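Local coordinates for protein nucleoporin NUP145N (Chaetomium thermophilum, PDB 5HB6) that probably serves as a structural component and docking partner in the nuclear pore complex, represented here by its Nup98-type autopeptidase domain, at residues E106-R111 / E121-E126; E110-I115 / G128-S133. The protein carries 1 engineered substitution. All coordinates share one frame; numbering follows the deposited sequence.

Interaction 1. Residues E106-R111 / E121-E126; sequences ERHIER and ESYDPE
A T-shaped aromatic pair, H108 on Y123, together with I109 seats helix 102-113 against strand 119-124, an outermost strand of the antiparallel sheet in this autopeptidase domain. The evidence is in the ring geometry: the planes stand at 81° and the centroids are 5.0 Å apart, the imidazole presenting its edge to the phenol face. The touching edge is NE2 and CD2, with H108 NE2 3.9 Å from Y123 CZ and H108 CD2 4.0 Å from Y123 CE2, so the approach falls toward the hydroxyl end of the ring. In both residues CG lies anti to the backbone N (chi1 171° in H108, 177° in Y123), which carries each ring out from its own backbone into the gap between helix and strand. I109 adds an aliphatic contact, its side chain crossing the tyrosine at about a right angle, with CG1 3.7 Å from Y123 CD2. W93 and P94 also touch the tyrosine. Past Y123 the chain folds into an Asx turn, in which D124 OD1 accepts from E126 N at 2.9 Å. The chemistry across the two segments is therefore aromatic and aliphatic: H108 NE2 carries a proton and spends it on the carbonyl oxygen of S92, which leaves the weakly polarised C-H at CD2 as the hydrogen of this edge that probably suits the tyrosine pi cloud.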
ATOM      1  N   GLU A 106      22.807  -0.683   9.359  1.00 33.89           N
ATOM      2  CA  GLU A 106      22.529  -2.109   9.492  1.00 36.80           C
ATOM      3  C   GLU A 106      21.490  -2.375  10.576  1.00 33.08           C
ATOM      4  O   GLU A 106      20.572  -3.172  10.372  1.00 31.91           O
ATOM      5  CB  GLU A 106      23.819  -2.869   9.798  1.00 44.07           C
ATOM      6  CG  GLU A 106      24.864  -2.811   8.698  1.00 51.02           C
ATOM      7  CD  GLU A 106      26.143  -3.571   9.058  1.00 57.09           C
ATOM      8  OE1 GLU A 106      26.263  -4.044  10.216  1.00 59.24           O
ATOM      9  OE2 GLU A 106      27.034  -3.700   8.185  1.00 59.08           O
ATOM     10  N   ARG A 107      21.604  -1.709  11.736  1.00 31.63           N
ATOM     11  CA  ARG A 107      20.643  -1.947  12.813  1.00 31.88           C
ATOM     12  C   ARG A 107      19.263  -1.414  12.446  1.00 27.70           C
ATOM     13  O   ARG A 107      18.244  -1.975  12.862  1.00 26.25           O
ATOM     14  CB  ARG A 107      21.118  -1.325  14.130  1.00 36.97           C
ATOM     15  CG  ARG A 107      20.047  -1.375  15.223  1.00 42.58           C
ATOM     16  CD  ARG A 107      20.592  -1.679  16.599  1.00 47.76           C
ATOM     17  NE  ARG A 107      19.497  -1.898  17.544  1.00 51.97           N
ATOM     18  CZ  ARG A 107      18.958  -3.084  17.830  1.00 55.07           C
ATOM     19  NH1 ARG A 107      17.970  -3.161  18.711  1.00 56.05           N
ATOM     20  NH2 ARG A 107      19.402  -4.195  17.252  1.00 56.13           N
ATOM     21  N   HIS A 108      19.219  -0.295  11.719  1.00 25.28           N
ATOM     22  CA  HIS A 108      17.951   0.244  11.227  1.00 22.40           C
ATOM     23  C   HIS A 108      17.213  -0.801  10.412  1.00 20.79           C
ATOM     24  O   HIS A 108      16.011  -1.043  10.605  1.00 19.92           O
ATOM     25  CB  HIS A 108      18.237   1.458  10.350  1.00 21.03           C
ATOM     26  CG  HIS A 108      17.049   1.974   9.601  1.00 19.30           C
ATOM     27  ND1 HIS A 108      15.964   2.544  10.233  1.00 18.03           N
ATOM     28  CD2 HIS A 108      16.798   2.052   8.273  1.00 18.81           C
ATOM     29  CE1 HIS A 108      15.081   2.922   9.325  1.00 17.84           C
ATOM     30  NE2 HIS A 108      15.562   2.639   8.126  1.00 19.34           N
ATOM     31  N   ILE A 109      17.934  -1.460   9.509  1.00 22.78           N
ATOM     32  CA  ILE A 109      17.313  -2.488   8.682  1.00 23.66           C
ATOM     33  C   ILE A 109      16.803  -3.628   9.551  1.00 23.88           C
ATOM     34  O   ILE A 109      15.694  -4.129   9.359  1.00 22.93           O
ATOM     35  CB  ILE A 109      18.292  -2.966   7.596  1.00 25.36           C
ATOM     36  CG1 ILE A 109      18.483  -1.850   6.569  1.00 26.57           C
ATOM     37  CG2 ILE A 109      17.756  -4.214   6.891  1.00 26.14           C
ATOM     38  CD1 ILE A 109      19.732  -2.008   5.746  1.00 27.86           C
ATOM     39  N   GLU A 110      17.590  -4.037  10.542  1.00 24.75           N
ATOM     40  CA  GLU A 110      17.139  -5.093  11.439  1.00 26.15           C
ATOM     41  C   GLU A 110      15.902  -4.675  12.231  1.00 23.60           C
ATOM     42  O   GLU A 110      14.990  -5.483  12.443  1.00 23.90           O
ATOM     43  CB  GLU A 110      18.293  -5.499  12.354  1.00 30.61           C
ATOM     44  CG  GLU A 110      19.452  -6.200  11.606  1.00 35.05           C
ATOM     45  CD  GLU A 110      18.966  -7.315  10.663  1.00 38.48           C
ATOM     46  OE1 GLU A 110      19.048  -7.153   9.413  1.00 39.60           O
ATOM     47  OE2 GLU A 110      18.479  -8.351  11.171  1.00 39.71           O
ATOM     48  N   ARG A 111      15.815  -3.410  12.628  1.00 22.76           N
ATOM     49  CA  ARG A 111      14.627  -2.972  13.351  1.00 22.02           C
ATOM     50  C   ARG A 111      13.413  -2.883  12.422  1.00 20.44           C
ATOM     51  O   ARG A 111      12.282  -3.170  12.842  1.00 21.60           O
ATOM     52  CB  ARG A 111      14.891  -1.649  14.065  1.00 23.98           C
ATOM     53  CG  ARG A 111      15.928  -1.789  15.199  1.00 27.40           C
ATOM     54  CD  ARG A 111      15.505  -2.800  16.270  1.00 30.22           C
ATOM     55  NE  ARG A 111      14.404  -2.321  17.100  1.00 31.81           N
ATOM     56  CZ  ARG A 111      13.582  -3.102  17.802  1.00 33.12           C
ATOM     57  NH1 ARG A 111      13.686  -4.425  17.754  1.00 33.69           N
ATOM     58  NH2 ARG A 111      12.635  -2.551  18.555  1.00 33.57           N
ATOM     59  N   GLU A 121       9.916  -6.930   3.337  1.00 14.86           N
ATOM     60  CA  GLU A 121      10.278  -7.292   1.976  1.00 16.16           C
ATOM     61  C   GLU A 121      11.624  -6.717   1.591  1.00 16.44           C
ATOM     62  O   GLU A 121      12.505  -7.440   1.138  1.00 18.46           O
ATOM     63  CB  GLU A 121       9.193  -6.810   1.013  1.00 17.27           C
ATOM     64  CG  GLU A 121       7.869  -7.524   1.252  1.00 19.88           C
ATOM     65  CD  GLU A 121       7.665  -8.751   0.394  1.00 20.78           C
ATOM     66  OE1 GLU A 121       8.532  -9.055  -0.449  1.00 22.88           O
ATOM     67  OE2 GLU A 121       6.632  -9.418   0.582  1.00 20.02           O
ATOM     68  N   SER A 122      11.836  -5.430   1.835  1.00 15.56           N
ATOM     69  CA  SER A 122      13.106  -4.830   1.461  1.00 15.89           C
ATOM     70  C   SER A 122      13.245  -3.449   2.076  1.00 14.77           C
ATOM     71  O   SER A 122      12.264  -2.808   2.476  1.00 13.65           O
ATOM     72  CB  SER A 122      13.218  -4.700  -0.050  1.00 16.25           C
ATOM     73  OG  SER A 122      12.199  -3.853  -0.540  1.00 17.74           O
ATOM     74  N   TYR A 123      14.486  -2.988   2.106  1.00 15.28           N
ATOM     75  CA  TYR A 123      14.814  -1.600   2.370  1.00 15.74           C
ATOM     76  C   TYR A 123      15.928  -1.205   1.414  1.00 17.60           C
ATOM     77  O   TYR A 123      16.943  -1.902   1.323  1.00 19.01           O
ATOM     78  CB  TYR A 123      15.261  -1.377   3.819  1.00 15.80           C
ATOM     79  CG  TYR A 123      15.655   0.053   4.023  1.00 15.97           C
ATOM     80  CD1 TYR A 123      14.700   1.032   4.105  1.00 14.70           C
ATOM     81  CD2 TYR A 123      16.984   0.427   4.112  1.00 17.11           C
ATOM     82  CE1 TYR A 123      15.052   2.376   4.249  1.00 14.60           C
ATOM     83  CE2 TYR A 123      17.342   1.760   4.273  1.00 16.61           C
ATOM     84  CZ  TYR A 123      16.380   2.730   4.348  1.00 15.13           C
ATOM     85  OH  TYR A 123      16.661   4.069   4.473  1.00 16.00           O
ATOM     86  N   ASP A 124      15.721  -0.122   0.667  1.00 18.44           N
ATOM     87  CA  ASP A 124      16.706   0.347  -0.296  1.00 20.57           C
ATOM     88  C   ASP A 124      17.434   1.525   0.332  1.00 20.91           C
ATOM     89  O   ASP A 124      16.833   2.596   0.487  1.00 19.54           O
ATOM     90  CB  ASP A 124      16.018   0.774  -1.591  1.00 23.37           C
ATOM     91  CG  ASP A 124      16.995   1.214  -2.660  1.00 26.79           C
ATOM     92  OD1 ASP A 124      18.037   1.813  -2.319  1.00 28.87           O
ATOM     93  OD2 ASP A 124      16.705   0.964  -3.853  1.00 28.93           O
ATOM     94  N   PRO A 125      18.710   1.390   0.703  1.00 22.83           N
ATOM     95  CA  PRO A 125      19.388   2.483   1.418  1.00 24.05           C
ATOM     96  C   PRO A 125      19.583   3.737   0.588  1.00 24.00           C
ATOM     97  O   PRO A 125      19.720   4.821   1.167  1.00 23.53           O
ATOM     98  CB  PRO A 125      20.748   1.882   1.796  1.00 25.83           C
ATOM     99  CG  PRO A 125      20.575   0.406   1.675  1.00 27.53           C
ATOM    100  CD  PRO A 125      19.526   0.171   0.637  1.00 25.44           C
ATOM    101  N   GLU A 126      19.611   3.627  -0.741  1.00 24.04           N
ATOM    102  CA  GLU A 126      19.794   4.795  -1.595  1.00 24.62           C
ATOM    103  C   GLU A 126      18.525   5.623  -1.704  1.00 23.19           C
ATOM    104  O   GLU A 126      18.589   6.855  -1.711  1.00 23.76           O
ATOM    105  CB  GLU A 126      20.235   4.360  -2.992  1.00 26.35           C
ATOM    106  CG  GLU A 126      20.450   5.530  -3.923  1.00 30.70           C
ATOM    107  CD  GLU A 126      21.071   5.127  -5.240  1.00 36.11           C
ATOM    108  OE1 GLU A 126      21.023   3.926  -5.582  1.00 38.54           O
ATOM    109  OE2 GLU A 126      21.614   6.019  -5.926  1.00 37.80           O
TER

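Interaction 2. Residues E110-I115 / G128-S133; sequences ERLKSI and GVWAFS
L112 O is gripped by two donors, an ordered water at 2.8 Å and I115 N at 3.3 Å, and that water in turn accepts from W130 NE1 at 3.0 Å. The bridge joins the last turn of helix 102-113 to strand 129-134, next to the outermost strand 119-124 in the antiparallel sheet of the Nup98-type autopeptidase domain, and the water oxygen lies in the plane of the indole, at its edge. The remaining contact is apolar and centres on one face of W130. L112 CD2 stands over the six-membered ring, 4.0 Å from its centroid and 16° off the ring normal, a CH-pi geometry; the other methyl, CD1, reaches the five-membered ring at CG and CD1. W130 CG is anti to the backbone N (chi1 170°), which projects the indole from the strand toward the helix. On the opposite face F132, two residues along the same strand, sets CD1 3.4 Å above the indole plane, so the ring is sandwiched between leucine and phenylalanine. I115, just beyond the helix, comes obliquely to the far rim of the indole, its CG1 4.0 Å from W130 CZ2. With an alanine in place of W130, L112, I115 and F132 would lose the indole they pack on, which is likely to open a gap between helix end and sheet and leave the water without its N-H donor. The turn leaving the helix tightens to three-residue spacing, S114 N reaching R111 O at 3.0 Å. Along the helix, K113 NZ forms a salt bridge with E110 OE1, three residues earlier, at 3.2 Å, on the syn lone pair of that oxygen.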
ATOM      1  N   GLU A 110      17.590  -4.037  10.542  1.00 24.75           N
ATOM      2  CA  GLU A 110      17.139  -5.093  11.439  1.00 26.15           C
ATOM      3  C   GLU A 110      15.902  -4.675  12.231  1.00 23.60           C
ATOM      4  O   GLU A 110      14.990  -5.483  12.443  1.00 23.90           O
ATOM      5  CB  GLU A 110      18.293  -5.499  12.354  1.00 30.61           C
ATOM      6  CG  GLU A 110      19.452  -6.200  11.606  1.00 35.05           C
ATOM      7  CD  GLU A 110      18.966  -7.315  10.663  1.00 38.48           C
ATOM      8  OE1 GLU A 110      19.048  -7.153   9.413  1.00 39.60           O
ATOM      9  OE2 GLU A 110      18.479  -8.351  11.171  1.00 39.71           O
ATOM     10  N   ARG A 111      15.815  -3.410  12.628  1.00 22.76           N
ATOM     11  CA  ARG A 111      14.627  -2.972  13.351  1.00 22.02           C
ATOM     12  C   ARG A 111      13.413  -2.883  12.422  1.00 20.44           C
ATOM     13  O   ARG A 111      12.282  -3.170  12.842  1.00 21.60           O
ATOM     14  CB  ARG A 111      14.891  -1.649  14.065  1.00 23.98           C
ATOM     15  CG  ARG A 111      15.928  -1.789  15.199  1.00 27.40           C
ATOM     16  CD  ARG A 111      15.505  -2.800  16.270  1.00 30.22           C
ATOM     17  NE  ARG A 111      14.404  -2.321  17.100  1.00 31.81           N
ATOM     18  CZ  ARG A 111      13.582  -3.102  17.802  1.00 33.12           C
ATOM     19  NH1 ARG A 111      13.686  -4.425  17.754  1.00 33.69           N
ATOM     20  NH2 ARG A 111      12.635  -2.551  18.555  1.00 33.57           N
ATOM     21  N   LEU A 112      13.605  -2.488  11.158  1.00 19.13           N
ATOM     22  CA  LEU A 112      12.489  -2.548  10.216  1.00 18.72           C
ATOM     23  C   LEU A 112      11.957  -3.967  10.102  1.00 20.12           C
ATOM     24  O   LEU A 112      10.745  -4.173   9.991  1.00 20.72           O
ATOM     25  CB  LEU A 112      12.906  -2.045   8.844  1.00 17.27           C
ATOM     26  CG  LEU A 112      13.134  -0.543   8.709  1.00 16.41           C
ATOM     27  CD1 LEU A 112      13.578  -0.247   7.278  1.00 16.26           C
ATOM     28  CD2 LEU A 112      11.911   0.267   9.043  1.00 16.93           C
ATOM     29  N   LYS A 113      12.849  -4.965  10.136  1.00 21.73           N
ATOM     30  CA  LYS A 113      12.399  -6.345  10.021  1.00 24.40           C
ATOM     31  C   LYS A 113      11.505  -6.741  11.184  1.00 26.98           C
ATOM     32  O   LYS A 113      10.664  -7.637  11.039  1.00 29.02           O
ATOM     33  CB  LYS A 113      13.588  -7.294   9.876  1.00 26.42           C
ATOM     34  CG  LYS A 113      14.324  -7.145   8.555  1.00 28.13           C
ATOM     35  CD  LYS A 113      15.572  -8.017   8.475  1.00 30.69           C
ATOM     36  CE  LYS A 113      16.223  -7.920   7.109  1.00 33.59           C
ATOM     37  NZ  LYS A 113      17.498  -8.663   7.052  1.00 36.17           N
ATOM     38  N   SER A 114      11.652  -6.088  12.334  1.00 27.85           N
ATOM     39  CA  SER A 114      10.912  -6.456  13.531  1.00 30.14           C
ATOM     40  C   SER A 114       9.646  -5.629  13.767  1.00 27.61           C
ATOM     41  O   SER A 114       8.986  -5.817  14.790  1.00 28.50           O
ATOM     42  CB  SER A 114      11.860  -6.396  14.731  1.00 35.17           C
ATOM     43  OG  SER A 114      12.848  -7.403  14.597  1.00 38.98           O
ATOM     44  N   ILE A 115       9.273  -4.735  12.858  1.00 26.05           N
ATOM     45  CA  ILE A 115       8.062  -3.945  13.059  1.00 24.73           C
ATOM     46  C   ILE A 115       6.851  -4.869  13.139  1.00 25.32           C
ATOM     47  O   ILE A 115       6.583  -5.651  12.200  1.00 24.39           O
ATOM     48  CB  ILE A 115       7.891  -2.881  11.962  1.00 23.92           C
ATOM     49  CG1 ILE A 115       9.051  -1.890  11.978  1.00 24.49           C
ATOM     50  CG2 ILE A 115       6.568  -2.125  12.115  1.00 24.78           C
ATOM     51  CD1 ILE A 115       9.198  -1.072  13.266  1.00 25.37           C
ATOM     52  N   GLY A 128      15.616   5.162   0.318  1.00 14.97           N
ATOM     53  CA  GLY A 128      14.862   5.294   1.540  1.00 14.02           C
ATOM     54  C   GLY A 128      13.534   4.575   1.548  1.00 12.20           C
ATOM     55  O   GLY A 128      12.716   4.819   2.430  1.00 12.14           O
ATOM     56  N   VAL A 129      13.297   3.673   0.604  1.00 12.27           N
ATOM     57  CA  VAL A 129      12.021   2.979   0.491  1.00 11.41           C
ATOM     58  C   VAL A 129      12.069   1.701   1.322  1.00 11.98           C
ATOM     59  O   VAL A 129      12.921   0.818   1.113  1.00 13.46           O
ATOM     60  CB  VAL A 129      11.685   2.653  -0.969  1.00 12.71           C
ATOM     61  CG1 VAL A 129      10.432   1.767  -1.075  1.00 14.26           C
ATOM     62  CG2 VAL A 129      11.448   3.930  -1.743  1.00 13.40           C
ATOM     63  N   TRP A 130      11.119   1.570   2.235  1.00 11.15           N
ATOM     64  CA  TRP A 130      10.842   0.335   2.963  1.00 10.67           C
ATOM     65  C   TRP A 130       9.606  -0.314   2.374  1.00 10.63           C
ATOM     66  O   TRP A 130       8.557   0.322   2.271  1.00 10.96           O
ATOM     67  CB  TRP A 130      10.565   0.728   4.416  1.00 11.68           C
ATOM     68  CG  TRP A 130      10.015  -0.345   5.341  1.00 10.94           C
ATOM     69  CD1 TRP A 130      10.272  -1.707   5.363  1.00 11.49           C
ATOM     70  CD2 TRP A 130       9.101  -0.107   6.398  1.00 11.10           C
ATOM     71  NE1 TRP A 130       9.596  -2.286   6.392  1.00 11.85           N
ATOM     72  CE2 TRP A 130       8.860  -1.334   7.039  1.00 11.50           C
ATOM     73  CE3 TRP A 130       8.485   1.048   6.884  1.00 12.66           C
ATOM     74  CZ2 TRP A 130       8.000  -1.455   8.124  1.00 13.30           C
ATOM     75  CZ3 TRP A 130       7.634   0.946   7.964  1.00 13.53           C
ATOM     76  CH2 TRP A 130       7.382  -0.304   8.563  1.00 13.97           C
ATOM     77  N   ALA A 131       9.744  -1.582   2.014  1.00 11.04           N
ATOM     78  CA  ALA A 131       8.640  -2.364   1.487  1.00 11.37           C
ATOM     79  C   ALA A 131       8.380  -3.526   2.421  1.00 11.29           C
ATOM     80  O   ALA A 131       9.312  -4.145   2.943  1.00 12.63           O
ATOM     81  CB  ALA A 131       8.927  -2.857   0.084  1.00 12.22           C
ATOM     82  N   PHE A 132       7.103  -3.812   2.619  1.00 11.13           N
ATOM     83  CA  PHE A 132       6.699  -4.882   3.513  1.00 11.54           C
ATOM     84  C   PHE A 132       5.318  -5.368   3.106  1.00 11.37           C
ATOM     85  O   PHE A 132       4.540  -4.626   2.489  1.00 11.50           O
ATOM     86  CB  PHE A 132       6.688  -4.403   4.970  1.00 12.83           C
ATOM     87  CG  PHE A 132       5.794  -3.206   5.212  1.00 12.91           C
ATOM     88  CD1 PHE A 132       6.254  -1.913   4.992  1.00 14.36           C
ATOM     89  CD2 PHE A 132       4.496  -3.376   5.648  1.00 13.50           C
ATOM     90  CE1 PHE A 132       5.441  -0.821   5.209  1.00 16.18           C
ATOM     91  CE2 PHE A 132       3.668  -2.257   5.867  1.00 14.30           C
ATOM     92  CZ  PHE A 132       4.139  -0.998   5.623  1.00 15.59           C
ATOM     93  N   SER A 133       5.002  -6.600   3.479  1.00 11.66           N
ATOM     94  CA  SER A 133       3.681  -7.147   3.232  1.00 12.69           C
ATOM     95  C   SER A 133       2.855  -7.122   4.514  1.00 12.56           C
ATOM     96  O   SER A 133       3.366  -7.215   5.631  1.00 13.84           O
ATOM     97  CB  SER A 133       3.759  -8.578   2.703  1.00 14.14           C
ATOM     98  OG  SER A 133       4.175  -8.623   1.349  1.00 16.07           O
TER
HETATM   99  O   HOH W   1       9.028  -4.811   7.918  1.00 13.85           O

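Overall arrangement
Both contacts lean helix 102-113 on the same sheet, and their centres lie about 6 Å apart. Interaction 1 is the surface one, about 18 Å from the chain centre, and meets the outermost strand; interaction 2, about 13 Å from it, is partly buried, includes the buried L112 and reaches the next strand inward. Their chemistry follows: a histidine edge on a tyrosine in the first, leucine methyls on an indole plus a water bridge in the second. The strands themselves are paired, with S122 O 2.8 Å from A131 N at a classic beta bulge, and L112 CD1 lies 3.6 Å from Y123 CD1, so the two contacts touch through L112 and Y123.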